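Local coordinates for beta subunit of photoactivated adenylyl cyclase (Beggiatoa sp. PS, PDB 5M2A), which probably converts ATP to cyclic AMP under blue-light control, its flavin-binding BLUF sensor regulating a joined adenylyl cyclase domain, at residues A[252-258]-A[270-276]; A[277-281]-A[314-318]; A[41-47]-A[96-102]. One frame throughout, in Å; residues are numbered along the deposited sequence. Where two conformers were deposited one is given.

Contact 1: A[252-258]-A[270-276]; sequences SYGHVIE and TLLGDAV
Glu258 and Leu271 form a non-hydrogen-bonded antiparallel pair, and their side chains run next to each other in the same direction. CB, CG, CD and OE1 of the glutamate follow Leu271 CD2 in turn: Glu258 CB is 3.6 Å from it, CG and CD each 3.8 Å, and OE1 3.5 Å. With CG anti to the backbone N (chi1 174°) and the chain extended beyond it, the carboxylate stays beside the leucine branch; its other oxygen, OE2, has a long, weak ion pair with Arg133. One residue back, Ile257 and Leu272 make the hydrogen-bonded pair, with both bonds in the carbonyl planes: Ile257 N to Leu272 O and the reciprocal Leu272 N to Ile257 O.

The ladder stops at Gly273. A side chain at its backbone angles would strike the preceding carbonyl oxygen and would also clash with His255 O. Beyond this glycine a water takes over, donating to His255 O at 2.6 Å and accepting from Ala275 N at 2.7 Å. Val256 CG1 touches Ala275 CB at 4.0 Å, closing the strand against the first turn of the helix. Ser252 OG also points to Ala275 O, but the separation is too short for its length to be trusted.

In the mixed sheet of the adenylyl cyclase catalytic domain, this antiparallel pair leads into helix 274-285, and strand 247-258 is hydrogen-bonded along its other edge to strand 150-161. Ser252 also packs on Val278 and Ala279 of that helix, while Ile257 and Leu272 reach Val176 and Gly203 of the second subunit.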
ATOM      1  N   SER A 252      -7.631  16.362 -11.841  1.00 16.26           N
ATOM      2  CA  SER A 252      -7.975  16.051 -13.218  1.00 16.13           C
ATOM      3  C   SER A 252      -9.210  15.166 -13.206  1.00 17.38           C
ATOM      4  O   SER A 252      -9.637  14.682 -12.157  1.00 21.34           O
ATOM      5  CB  SER A 252      -6.835  15.348 -13.949  1.00 22.77           C
ATOM      6  OG  SER A 252      -6.633  14.066 -13.386  1.00 27.80           O
ATOM      7  N   TYR A 253      -9.805  15.000 -14.378  1.00 19.97           N
ATOM      8  CA  TYR A 253     -10.990  14.167 -14.524  1.00 19.57           C
ATOM      9  C   TYR A 253     -10.860  13.344 -15.791  1.00 23.43           C
ATOM     10  O   TYR A 253     -10.515  13.882 -16.849  1.00 23.34           O
ATOM     11  CB  TYR A 253     -12.259  15.016 -14.591  1.00 21.05           C
ATOM     12  CG  TYR A 253     -13.504  14.201 -14.845  1.00 19.88           C
ATOM     13  CD1 TYR A 253     -13.955  13.284 -13.901  1.00 23.77           C
ATOM     14  CD2 TYR A 253     -14.227  14.346 -16.015  1.00 29.39           C
ATOM     15  CE1 TYR A 253     -15.102  12.542 -14.120  1.00 24.58           C
ATOM     16  CE2 TYR A 253     -15.379  13.604 -16.242  1.00 29.39           C
ATOM     17  CZ  TYR A 253     -15.802  12.701 -15.292  1.00 26.83           C
ATOM     18  OH  TYR A 253     -16.948  11.966 -15.509  1.00 28.36           O
ATOM     19  N   GLY A 254     -11.147  12.054 -15.703  1.00 19.94           N
ATOM     20  CA  GLY A 254     -11.099  11.270 -16.919  1.00 23.15           C
ATOM     21  C   GLY A 254     -11.350   9.811 -16.633  1.00 24.48           C
ATOM     22  O   GLY A 254     -11.626   9.412 -15.495  1.00 22.77           O
ATOM     23  N   HIS A 255     -11.250   9.032 -17.705  1.00 19.75           N
ATOM     24  CA  HIS A 255     -11.360   7.579 -17.657  1.00 21.91           C
ATOM     25  C   HIS A 255     -10.083   6.997 -17.083  1.00 27.54           C
ATOM     26  O   HIS A 255      -8.986   7.285 -17.570  1.00 25.12           O
ATOM     27  CB  HIS A 255     -11.587   7.010 -19.057  1.00 27.39           C
ATOM     28  CG  HIS A 255     -12.804   7.548 -19.729  1.00 31.80           C
ATOM     29  ND1 HIS A 255     -13.617   8.493 -19.142  1.00 34.91           N
ATOM     30  CD2 HIS A 255     -13.344   7.283 -20.938  1.00 33.37           C
ATOM     31  CE1 HIS A 255     -14.609   8.785 -19.962  1.00 36.03           C
ATOM     32  NE2 HIS A 255     -14.467   8.066 -21.057  1.00 37.62           N
ATOM     33  N   VAL A 256     -10.217   6.186 -16.048  1.00 23.89           N
ATOM     34  CA  VAL A 256      -9.074   5.497 -15.474  1.00 18.80           C
ATOM     35  C   VAL A 256      -9.475   4.058 -15.234  1.00 22.13           C
ATOM     36  O   VAL A 256     -10.633   3.769 -14.908  1.00 20.86           O
ATOM     37  CB  VAL A 256      -8.570   6.149 -14.169  1.00 27.88           C
ATOM     38  CG1 VAL A 256      -8.060   7.570 -14.441  1.00 28.32           C
ATOM     39  CG2 VAL A 256      -9.660   6.170 -13.121  1.00 28.44           C
ATOM     40  N   ILE A 257      -8.535   3.158 -15.451  1.00 20.26           N
ATOM     41  CA  ILE A 257      -8.734   1.755 -15.134  1.00 21.05           C
ATOM     42  C   ILE A 257      -8.359   1.573 -13.673  1.00 25.31           C
ATOM     43  O   ILE A 257      -7.281   1.993 -13.248  1.00 24.90           O
ATOM     44  CB  ILE A 257      -7.884   0.862 -16.046  1.00 22.25           C
ATOM     45  CG1 ILE A 257      -8.267   1.109 -17.505  1.00 23.27           C
ATOM     46  CG2 ILE A 257      -8.065  -0.615 -15.676  1.00 23.33           C
ATOM     47  CD1 ILE A 257      -7.384   0.365 -18.489  1.00 39.11           C
ATOM     48  N   GLU A 258      -9.253   0.970 -12.897  1.00 22.76           N
ATOM     49  CA  GLU A 258      -9.024   0.739 -11.478  1.00 24.17           C
ATOM     50  C   GLU A 258      -9.059  -0.756 -11.213  1.00 24.04           C
ATOM     51  O   GLU A 258      -9.977  -1.445 -11.667  1.00 27.52           O
ATOM     52  CB  GLU A 258     -10.076   1.451 -10.615  1.00 30.10           C
ATOM     53  CG  GLU A 258      -9.961   1.116  -9.129  1.00 42.97           C
ATOM     54  CD  GLU A 258     -10.654   2.126  -8.223  1.00 56.17           C
ATOM     55  OE1 GLU A 258      -9.969   2.723  -7.359  1.00 58.58           O
ATOM     56  OE2 GLU A 258     -11.879   2.328  -8.375  1.00 60.52           O
ATOM     57  N   THR A 270      -4.003  -0.141  -8.521  1.00 38.18           N
ATOM     58  CA  THR A 270      -3.466   0.950  -9.299  1.00 39.17           C
ATOM     59  C   THR A 270      -4.587   1.648 -10.070  1.00 37.70           C
ATOM     60  O   THR A 270      -5.683   1.136 -10.183  1.00 34.67           O
ATOM     61  CB  THR A 270      -2.358   0.410 -10.233  1.00 48.98           C
ATOM     62  OG1 THR A 270      -1.604  -0.599  -9.554  1.00 53.87           O
ATOM     63  CG2 THR A 270      -1.372   1.495 -10.749  1.00 50.51           C
ATOM     64  N   LEU A 271      -4.279   2.835 -10.556  1.00 32.96           N
ATOM     65  CA  LEU A 271      -5.167   3.617 -11.367  1.00 31.70           C
ATOM     66  C   LEU A 271      -4.346   3.962 -12.564  1.00 31.62           C
ATOM     67  O   LEU A 271      -3.288   4.476 -12.440  1.00 35.55           O
ATOM     68  CB  LEU A 271      -5.662   4.870 -10.663  1.00 30.48           C
ATOM     69  CG  LEU A 271      -6.519   4.715  -9.424  1.00 31.81           C
ATOM     70  CD1 LEU A 271      -6.568   6.026  -8.692  1.00 39.96           C
ATOM     71  CD2 LEU A 271      -7.896   4.216  -9.737  1.00 30.96           C
ATOM     72  N   LEU A 272      -4.868   3.639 -13.719  1.00 25.13           N
ATOM     73  CA  LEU A 272      -4.189   3.823 -14.994  1.00 25.08           C
ATOM     74  C   LEU A 272      -5.008   4.766 -15.849  1.00 30.19           C
ATOM     75  O   LEU A 272      -6.196   4.516 -16.073  1.00 30.66           O
ATOM     76  CB  LEU A 272      -4.036   2.517 -15.768  1.00 24.40           C
ATOM     77  CG  LEU A 272      -3.211   1.319 -15.324  1.00 31.56           C
ATOM     78  CD1 LEU A 272      -3.322   0.251 -16.402  1.00 34.22           C
ATOM     79  CD2 LEU A 272      -1.765   1.687 -15.075  1.00 29.26           C
ATOM     80  N   GLY A 273      -4.372   5.804 -16.367  1.00 27.77           N
ATOM     81  CA  GLY A 273      -5.026   6.648 -17.344  1.00 29.92           C
ATOM     82  C   GLY A 273      -4.387   8.013 -17.392  1.00 27.50           C
ATOM     83  O   GLY A 273      -3.657   8.415 -16.490  1.00 24.90           O
ATOM     84  N   ASP A 274      -4.704   8.726 -18.477  1.00 28.69           N
ATOM     85  CA  ASP A 274      -4.151  10.060 -18.705  0.60 33.01           C
ATOM     86  C   ASP A 274      -4.393  10.979 -17.523  1.00 29.58           C
ATOM     87  O   ASP A 274      -3.548  11.819 -17.196  1.00 24.86           O
ATOM     88  CB  ASP A 274      -4.769  10.667 -19.962  0.60 36.26           C
ATOM     89  CG  ASP A 274      -3.862  10.562 -21.157  0.60 41.56           C
ATOM     90  OD1 ASP A 274      -2.632  10.606 -20.958  0.60 45.79           O
ATOM     91  OD2 ASP A 274      -4.380  10.438 -22.287  0.60 46.77           O
ATOM     92  N   ALA A 275      -5.546  10.839 -16.869  1.00 22.61           N
ATOM     93  CA  ALA A 275      -5.899  11.750 -15.787  1.00 25.13           C
ATOM     94  C   ALA A 275      -4.874  11.721 -14.664  1.00 21.10           C
ATOM     95  O   ALA A 275      -4.666  12.738 -13.993  1.00 23.87           O
ATOM     96  CB  ALA A 275      -7.289  11.406 -15.257  1.00 25.73           C
ATOM     97  N   VAL A 276      -4.224  10.575 -14.435  1.00 23.49           N
ATOM     98  CA  VAL A 276      -3.229  10.505 -13.367  1.00 21.24           C
ATOM     99  C   VAL A 276      -2.060  11.432 -13.676  1.00 24.38           C
ATOM    100  O   VAL A 276      -1.647  12.244 -12.837  1.00 23.08           O
ATOM    101  CB  VAL A 276      -2.759   9.055 -13.158  1.00 29.34           C
ATOM    102  CG1 VAL A 276      -1.638   9.002 -12.127  1.00 28.59           C
ATOM    103  CG2 VAL A 276      -3.926   8.169 -12.737  1.00 27.61           C
TER
HETATM  104  O   HOH W   1      -7.683   9.528 -17.992  1.00 35.03           O
HETATM  105  O   HOH W   2      -7.682   4.597 -19.107  1.00 44.64           O

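Contact 2: A[277-281]-A[314-318]; sequences NVAAR and AHQVK
Arg281 brings its guanidinium to Lys318 edge-on: the backbone N of Lys318 lies in the guanidinium plane, 3.0 Å from Arg281 NH1. Both are donors, so this is a close approach and not a hydrogen bond. Gln316 O and Val317 CA approach the same group obliquely. The aliphatic part of the lysine comes alongside as well, with Lys318 CG 3.4 Å from Arg281 NH1, although Lys318 is poorly ordered and its position deserves caution. The second flat group, the amide of Asn277, presents ND2 to a methyl, 3.6 Å from Val317 CG1; Asn277 has two conformers, and this distance applies to one of them.

Val317 is the hub. Its CG1, anti to the backbone N (chi1 171°), reaches toward the helix and meets three residues there. Besides Asn277 ND2, it lies 3.8 Å from Arg281 CG and 4.3 Å from Val278 CG2. The arginine passes the valine in the opposite direction, then bends at chi2 (-79°) and chi3, which carries its guanidinium round to Lys318. Gln316, its CB directed away from the helix, turns its OE1 back to accept from Val317 N at 3.1 Å.

Val278 and Val317 both rest on Ile324 of strand 324-329, while Ala279 and Ala280 face strand 150-161 from another side of the helix. Asn277 and Arg281, one helical turn apart, match the Asn-X-X-X-Arg signature that class III nucleotide cyclases carry on this helix; in relatives the asparagine and arginine act in the catalytic step, and the same role is probable here. The Arg281 side chain is about 13 Å from the bound magnesium ion, consistent with a place at the margin of the cyclase active site.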
ATOM      1  N   ASN A 277      -1.505  11.322 -14.885  1.00 24.13           N
ATOM      2  CA  ASN A 277      -0.395  12.188 -15.268  0.55 29.53           C
ATOM      3  C   ASN A 277      -0.816  13.655 -15.281  1.00 28.87           C
ATOM      4  O   ASN A 277      -0.051  14.530 -14.864  1.00 30.00           O
ATOM      5  CB  ASN A 277       0.148  11.776 -16.635  0.55 32.77           C
ATOM      6  CG  ASN A 277       1.250  12.697 -17.122  0.55 35.71           C
ATOM      7  OD1 ASN A 277       2.122  13.095 -16.349  0.55 34.25           O
ATOM      8  ND2 ASN A 277       1.205  13.055 -18.402  0.55 38.54           N
ATOM      9  N   VAL A 278      -2.028  13.942 -15.763  1.00 25.74           N
ATOM     10  CA  VAL A 278      -2.463  15.336 -15.863  1.00 22.49           C
ATOM     11  C   VAL A 278      -2.579  15.959 -14.480  1.00 19.64           C
ATOM     12  O   VAL A 278      -2.141  17.094 -14.263  1.00 23.52           O
ATOM     13  CB  VAL A 278      -3.783  15.450 -16.645  1.00 25.73           C
ATOM     14  CG1 VAL A 278      -4.295  16.888 -16.590  1.00 22.76           C
ATOM     15  CG2 VAL A 278      -3.573  15.037 -18.078  1.00 28.08           C
ATOM     16  N   ALA A 279      -3.150  15.227 -13.515  1.00 17.32           N
ATOM     17  CA  ALA A 279      -3.297  15.784 -12.178  1.00 18.08           C
ATOM     18  C   ALA A 279      -1.935  16.084 -11.565  1.00 17.14           C
ATOM     19  O   ALA A 279      -1.752  17.126 -10.928  1.00 19.40           O
ATOM     20  CB  ALA A 279      -4.101  14.829 -11.293  1.00 20.33           C
ATOM     21  N   ALA A 280      -0.957  15.201 -11.781  1.00 22.01           N
ATOM     22  CA  ALA A 280       0.383  15.446 -11.244  1.00 21.98           C
ATOM     23  C   ALA A 280       1.036  16.647 -11.918  1.00 23.42           C
ATOM     24  O   ALA A 280       1.751  17.424 -11.275  1.00 24.23           O
ATOM     25  CB  ALA A 280       1.247  14.199 -11.418  1.00 26.76           C
ATOM     26  N   ARG A 281       0.822  16.808 -13.222  1.00 21.12           N
ATOM     27  CA  ARG A 281       1.420  17.941 -13.921  1.00 22.61           C
ATOM     28  C   ARG A 281       0.787  19.265 -13.497  1.00 24.92           C
ATOM     29  O   ARG A 281       1.473  20.299 -13.440  1.00 25.15           O
ATOM     30  CB  ARG A 281       1.304  17.730 -15.431  1.00 30.40           C
ATOM     31  CG  ARG A 281       2.256  16.664 -15.950  1.00 44.29           C
ATOM     32  CD  ARG A 281       3.660  17.225 -16.081  1.00 60.88           C
ATOM     33  NE  ARG A 281       3.922  17.665 -17.451  1.00 72.95           N
ATOM     34  CZ  ARG A 281       4.615  18.753 -17.773  1.00 74.31           C
ATOM     35  NH1 ARG A 281       4.803  19.062 -19.048  1.00 75.27           N
ATOM     36  NH2 ARG A 281       5.106  19.537 -16.822  1.00 75.20           N
ATOM     37  N   ALA A 314      -4.307  27.798 -21.731  1.00 41.10           N
ATOM     38  CA  ALA A 314      -3.857  26.479 -22.153  1.00 41.69           C
ATOM     39  C   ALA A 314      -2.404  26.252 -21.757  1.00 44.89           C
ATOM     40  O   ALA A 314      -1.557  27.139 -21.902  1.00 54.39           O
ATOM     41  CB  ALA A 314      -4.023  26.313 -23.665  1.00 42.36           C
ATOM     42  N   HIS A 315      -2.124  25.053 -21.247  1.00 43.06           N
ATOM     43  CA  HIS A 315      -0.780  24.626 -20.887  1.00 44.78           C
ATOM     44  C   HIS A 315      -0.555  23.219 -21.422  1.00 53.26           C
ATOM     45  O   HIS A 315      -1.487  22.413 -21.494  1.00 48.55           O
ATOM     46  CB  HIS A 315      -0.566  24.650 -19.367  1.00 40.85           C
ATOM     47  CG  HIS A 315      -0.736  26.004 -18.755  1.00 38.87           C
ATOM     48  ND1 HIS A 315       0.332  26.793 -18.389  1.00 43.78           N
ATOM     49  CD2 HIS A 315      -1.850  26.713 -18.455  1.00 37.37           C
ATOM     50  CE1 HIS A 315      -0.117  27.929 -17.883  1.00 44.77           C
ATOM     51  NE2 HIS A 315      -1.437  27.906 -17.914  1.00 40.19           N
ATOM     52  N   GLN A 316       0.688  22.925 -21.800  1.00 65.50           N
ATOM     53  CA  GLN A 316       1.020  21.636 -22.396  1.00 71.75           C
ATOM     54  C   GLN A 316       1.450  20.630 -21.333  1.00 71.00           C
ATOM     55  O   GLN A 316       2.107  20.985 -20.351  1.00 75.18           O
ATOM     56  CB  GLN A 316       2.126  21.789 -23.441  1.00 77.08           C
ATOM     57  CG  GLN A 316       1.644  21.724 -24.887  1.00 81.96           C
ATOM     58  CD  GLN A 316       1.308  20.304 -25.345  1.00 86.59           C
ATOM     59  OE1 GLN A 316       0.742  19.509 -24.596  1.00 89.78           O
ATOM     60  NE2 GLN A 316       1.670  19.982 -26.578  1.00 89.42           N
ATOM     61  N   VAL A 317       1.082  19.369 -21.550  1.00 70.46           N
ATOM     62  CA  VAL A 317       1.349  18.284 -20.613  1.00 71.30           C
ATOM     63  C   VAL A 317       2.205  17.240 -21.317  1.00 72.42           C
ATOM     64  O   VAL A 317       1.792  16.677 -22.339  1.00 70.80           O
ATOM     65  CB  VAL A 317       0.049  17.656 -20.084  1.00 68.25           C
ATOM     66  CG1 VAL A 317       0.353  16.404 -19.282  1.00 70.81           C
ATOM     67  CG2 VAL A 317      -0.721  18.661 -19.242  1.00 64.67           C
ATOM     68  N   LYS A 318       3.387  16.980 -20.769  1.00 75.61           N
ATOM     69  CA  LYS A 318       4.249  15.921 -21.277  1.00 81.78           C
ATOM     70  C   LYS A 318       3.704  14.553 -20.880  1.00 79.74           C
ATOM     71  O   LYS A 318       3.286  13.769 -21.729  1.00 79.18           O
ATOM     72  CB  LYS A 318       5.677  16.092 -20.760  1.00 85.21           C
ATOM     73  CG  LYS A 318       6.437  17.240 -21.397  1.00 88.16           C
ATOM     74  CD  LYS A 318       7.756  17.488 -20.681  1.00 89.01           C
ATOM     75  CE  LYS A 318       8.531  18.619 -21.338  1.00 90.47           C
ATOM     76  NZ  LYS A 318       9.719  19.005 -20.531  1.00 90.83           N
TER

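Contact 3: A[41-47]-A[96-102]; sequences GVLLYLQ and MKTINLN
Asn102 OD1 takes two donors from Gln47: the backbone N at 3.0 Å, in the carbonyl plane on a lone pair and fairly straight (155°), and the side-chain NE2 at 2.9 Å, a weak bond. Asn102 ND2 in turn donates to Asn100 OD1 at 3.0 Å, so the two asparagine amides are linked to each other and to Gln47.

Tyr45, with CG in the crowded position between N and the carbonyl carbon (chi1 56°), lays its ring against Asn100. The Asn100 CA sits over one face, 4.0 Å from the ring centroid, a CH-pi contact; the amide lies only 20° from parallel, Asn100 CG being 3.3 Å from Tyr45 CZ. At the ring edge Thr98 CG2 touches CE1. Losing this ring to an alanine would probably open a gap toward helix 20-36, Asn100 keeping its bond from Asn102.

Five backbone bonds join the parallel strands within the mixed sheet of the BLUF sensor domain. Leu43 CB meets Met96 SD at 3.8 Å, both residues lining the flavin pocket. Strand 40-46 also pairs with strand 49-55; Tyr45 leans on helix 20-36, Leu46 on helix 110-129, and Leu44 and Ile99 on the second subunit.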
ATOM      1  N   GLY A  41     -25.919 -15.815  16.613  1.00 32.63           N
ATOM      2  CA  GLY A  41     -24.519 -15.487  16.436  1.00 30.62           C
ATOM      3  C   GLY A  41     -23.741 -15.568  17.727  1.00 29.95           C
ATOM      4  O   GLY A  41     -24.216 -16.067  18.748  1.00 30.95           O
ATOM      5  N   VAL A  42     -22.497 -15.089  17.646  1.00 31.27           N
ATOM      6  CA  VAL A  42     -21.564 -15.112  18.761  0.50 29.48           C
ATOM      7  C   VAL A  42     -20.837 -13.784  18.822  1.00 27.62           C
ATOM      8  O   VAL A  42     -20.565 -13.155  17.792  1.00 26.42           O
ATOM      9  CB  VAL A  42     -20.535 -16.266  18.660  0.50 29.44           C
ATOM     10  CG1 VAL A  42     -21.221 -17.594  18.767  0.50 33.60           C
ATOM     11  CG2 VAL A  42     -19.758 -16.185  17.360  0.50 25.68           C
ATOM     12  N   LEU A  43     -20.520 -13.352  20.035  1.00 27.64           N
ATOM     13  CA  LEU A  43     -19.738 -12.146  20.273  1.00 27.28           C
ATOM     14  C   LEU A  43     -18.560 -12.527  21.154  1.00 26.96           C
ATOM     15  O   LEU A  43     -18.753 -12.958  22.294  1.00 28.67           O
ATOM     16  CB  LEU A  43     -20.583 -11.053  20.935  1.00 28.87           C
ATOM     17  CG  LEU A  43     -19.853  -9.773  21.344  1.00 41.71           C
ATOM     18  CD1 LEU A  43     -19.304  -9.060  20.109  1.00 27.81           C
ATOM     19  CD2 LEU A  43     -20.788  -8.864  22.144  1.00 45.27           C
ATOM     20  N   LEU A  44     -17.351 -12.399  20.621  1.00 28.02           N
ATOM     21  CA  LEU A  44     -16.127 -12.667  21.359  1.00 28.15           C
ATOM     22  C   LEU A  44     -15.376 -11.362  21.586  1.00 31.37           C
ATOM     23  O   LEU A  44     -15.372 -10.475  20.730  1.00 27.05           O
ATOM     24  CB  LEU A  44     -15.216 -13.645  20.605  1.00 30.13           C
ATOM     25  CG  LEU A  44     -15.381 -15.151  20.809  1.00 36.72           C
ATOM     26  CD1 LEU A  44     -16.635 -15.625  20.140  1.00 44.71           C
ATOM     27  CD2 LEU A  44     -14.177 -15.891  20.253  1.00 37.15           C
ATOM     28  N   TYR A  45     -14.736 -11.241  22.744  1.00 29.78           N
ATOM     29  CA  TYR A  45     -13.839 -10.110  22.924  1.00 31.97           C
ATOM     30  C   TYR A  45     -12.525 -10.571  23.532  1.00 33.53           C
ATOM     31  O   TYR A  45     -12.476 -11.521  24.319  1.00 33.13           O
ATOM     32  CB  TYR A  45     -14.466  -8.964  23.737  1.00 34.23           C
ATOM     33  CG  TYR A  45     -15.004  -9.300  25.100  1.00 40.31           C
ATOM     34  CD1 TYR A  45     -16.217  -9.961  25.248  1.00 37.51           C
ATOM     35  CD2 TYR A  45     -14.334  -8.895  26.244  1.00 46.58           C
ATOM     36  CE1 TYR A  45     -16.726 -10.244  26.495  1.00 39.46           C
ATOM     37  CE2 TYR A  45     -14.834  -9.172  27.499  1.00 46.72           C
ATOM     38  CZ  TYR A  45     -16.035  -9.844  27.618  1.00 48.43           C
ATOM     39  OH  TYR A  45     -16.539 -10.120  28.867  1.00 53.85           O
ATOM     40  N   LEU A  46     -11.455  -9.891  23.123  1.00 32.10           N
ATOM     41  CA  LEU A  46     -10.098 -10.300  23.464  1.00 32.70           C
ATOM     42  C   LEU A  46      -9.202  -9.083  23.322  1.00 34.49           C
ATOM     43  O   LEU A  46      -9.058  -8.560  22.214  1.00 38.34           O
ATOM     44  CB  LEU A  46      -9.620 -11.434  22.546  1.00 34.80           C
ATOM     45  CG  LEU A  46      -8.244 -12.034  22.849  1.00 36.80           C
ATOM     46  CD1 LEU A  46      -8.225 -12.670  24.234  1.00 37.92           C
ATOM     47  CD2 LEU A  46      -7.865 -13.046  21.789  1.00 38.78           C
ATOM     48  N   GLN A  47      -8.625  -8.628  24.433  1.00 40.73           N
ATOM     49  CA  GLN A  47      -7.616  -7.567  24.430  1.00 41.78           C
ATOM     50  C   GLN A  47      -8.092  -6.350  23.635  1.00 39.38           C
ATOM     51  O   GLN A  47      -7.483  -5.935  22.644  1.00 43.72           O
ATOM     52  CB  GLN A  47      -6.289  -8.093  23.876  1.00 47.89           C
ATOM     53  CG  GLN A  47      -5.798  -9.357  24.554  1.00 52.31           C
ATOM     54  CD  GLN A  47      -5.397  -9.119  25.986  1.00 63.90           C
ATOM     55  OE1 GLN A  47      -4.565  -8.256  26.271  1.00 70.39           O
ATOM     56  NE2 GLN A  47      -5.995  -9.874  26.905  1.00 69.42           N
ATOM     57  N   MET A  96     -27.537 -14.775  20.895  1.00 36.52           N
ATOM     58  CA  MET A  96     -26.237 -14.110  20.909  1.00 34.75           C
ATOM     59  C   MET A  96     -25.412 -14.634  22.077  1.00 35.33           C
ATOM     60  O   MET A  96     -25.649 -14.265  23.231  1.00 47.21           O
ATOM     61  CB  MET A  96     -26.391 -12.589  21.000  1.00 35.39           C
ATOM     62  CG  MET A  96     -25.058 -11.836  20.958  1.00 33.76           C
ATOM     63  SD  MET A  96     -23.909 -12.458  19.712  1.00 38.00           S
ATOM     64  CE  MET A  96     -24.879 -12.292  18.211  1.00 38.37           C
ATOM     65  N   LYS A  97     -24.459 -15.508  21.791  1.00 32.91           N
ATOM     66  CA  LYS A  97     -23.585 -16.058  22.816  1.00 32.71           C
ATOM     67  C   LYS A  97     -22.370 -15.153  22.962  1.00 31.59           C
ATOM     68  O   LYS A  97     -21.666 -14.898  21.982  1.00 32.69           O
ATOM     69  CB  LYS A  97     -23.157 -17.480  22.456  1.00 43.43           C
ATOM     70  CG  LYS A  97     -21.979 -18.010  23.254  1.00 42.25           C
ATOM     71  CD  LYS A  97     -22.391 -18.400  24.645  1.00 46.08           C
ATOM     72  CE  LYS A  97     -23.214 -19.670  24.625  1.00 45.54           C
ATOM     73  NZ  LYS A  97     -23.794 -19.981  25.958  1.00 45.00           N
ATOM     74  N   THR A  98     -22.135 -14.652  24.171  1.00 34.72           N
ATOM     75  CA  THR A  98     -20.985 -13.796  24.445  1.00 37.87           C
ATOM     76  C   THR A  98     -19.889 -14.622  25.101  1.00 37.72           C
ATOM     77  O   THR A  98     -20.137 -15.314  26.092  1.00 37.38           O
ATOM     78  CB  THR A  98     -21.362 -12.619  25.347  1.00 43.89           C
ATOM     79  OG1 THR A  98     -22.319 -11.792  24.675  1.00 43.47           O
ATOM     80  CG2 THR A  98     -20.119 -11.788  25.692  1.00 41.67           C
ATOM     81  N   ILE A  99     -18.683 -14.540  24.554  1.00 35.88           N
ATOM     82  CA  ILE A  99     -17.540 -15.296  25.048  1.00 37.62           C
ATOM     83  C   ILE A  99     -16.441 -14.302  25.396  1.00 36.28           C
ATOM     84  O   ILE A  99     -15.941 -13.592  24.516  1.00 30.56           O
ATOM     85  CB  ILE A  99     -17.049 -16.316  24.011  1.00 37.53           C
ATOM     86  CG1 ILE A  99     -18.179 -17.280  23.637  1.00 39.23           C
ATOM     87  CG2 ILE A  99     -15.858 -17.083  24.554  1.00 43.27           C
ATOM     88  CD1 ILE A  99     -17.806 -18.265  22.557  1.00 45.07           C
ATOM     89  N   ASN A 100     -16.073 -14.246  26.675  1.00 37.94           N
ATOM     90  CA  ASN A 100     -14.950 -13.423  27.122  1.00 37.04           C
ATOM     91  C   ASN A 100     -13.684 -14.264  27.031  1.00 35.41           C
ATOM     92  O   ASN A 100     -13.347 -15.003  27.961  1.00 39.51           O
ATOM     93  CB  ASN A 100     -15.167 -12.914  28.541  1.00 42.50           C
ATOM     94  CG  ASN A 100     -14.038 -12.020  29.010  1.00 44.21           C
ATOM     95  OD1 ASN A 100     -13.099 -11.747  28.260  1.00 37.25           O
ATOM     96  ND2 ASN A 100     -14.134 -11.539  30.243  1.00 50.34           N
ATOM     97  N   LEU A 101     -12.970 -14.140  25.912  1.00 31.57           N
ATOM     98  CA  LEU A 101     -11.778 -14.950  25.715  1.00 39.98           C
ATOM     99  C   LEU A 101     -10.647 -14.566  26.663  1.00 41.81           C
ATOM    100  O   LEU A 101      -9.748 -15.383  26.884  1.00 47.17           O
ATOM    101  CB  LEU A 101     -11.316 -14.849  24.260  1.00 43.83           C
ATOM    102  CG  LEU A 101     -10.823 -16.172  23.660  1.00 45.32           C
ATOM    103  CD1 LEU A 101     -11.898 -17.235  23.768  1.00 47.32           C
ATOM    104  CD2 LEU A 101     -10.387 -16.005  22.209  1.00 41.58           C
ATOM    105  N   ASN A 102     -10.674 -13.357  27.235  1.00 38.46           N
ATOM    106  CA  ASN A 102      -9.657 -12.990  28.217  1.00 48.17           C
ATOM    107  C   ASN A 102      -9.711 -13.903  29.436  1.00 51.72           C
ATOM    108  O   ASN A 102      -8.670 -14.280  29.985  1.00 57.63           O
ATOM    109  CB  ASN A 102      -9.821 -11.533  28.662  1.00 47.78           C
ATOM    110  CG  ASN A 102      -9.836 -10.556  27.508  1.00 49.10           C
ATOM    111  OD1 ASN A 102      -8.846 -10.400  26.785  1.00 46.34           O
ATOM    112  ND2 ASN A 102     -10.959  -9.864  27.346  1.00 48.81           N
TER

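In the fold
Contacts 1 and 2 share helix 274-285 and one sheet of the cyclase domain; they touch where Ser252 OG lies 3.4 Å from Ala279 CB. Contact 1 is buried and joins strand to strand and then to helix 274-285, by backbone bonds, a water and apolar packing. Contact 2, at the surface, depends on side-chain proximity around one valine, with a poorly ordered lysine among its partners. Contact 3 lies apart, its centre about 44 Å from that of contact 1, in the flavin-binding sensor. It is partly buried and parallel where contact 1 is antiparallel, with an asparagine-rich end. Contacts 1 and 3 both reach the second subunit.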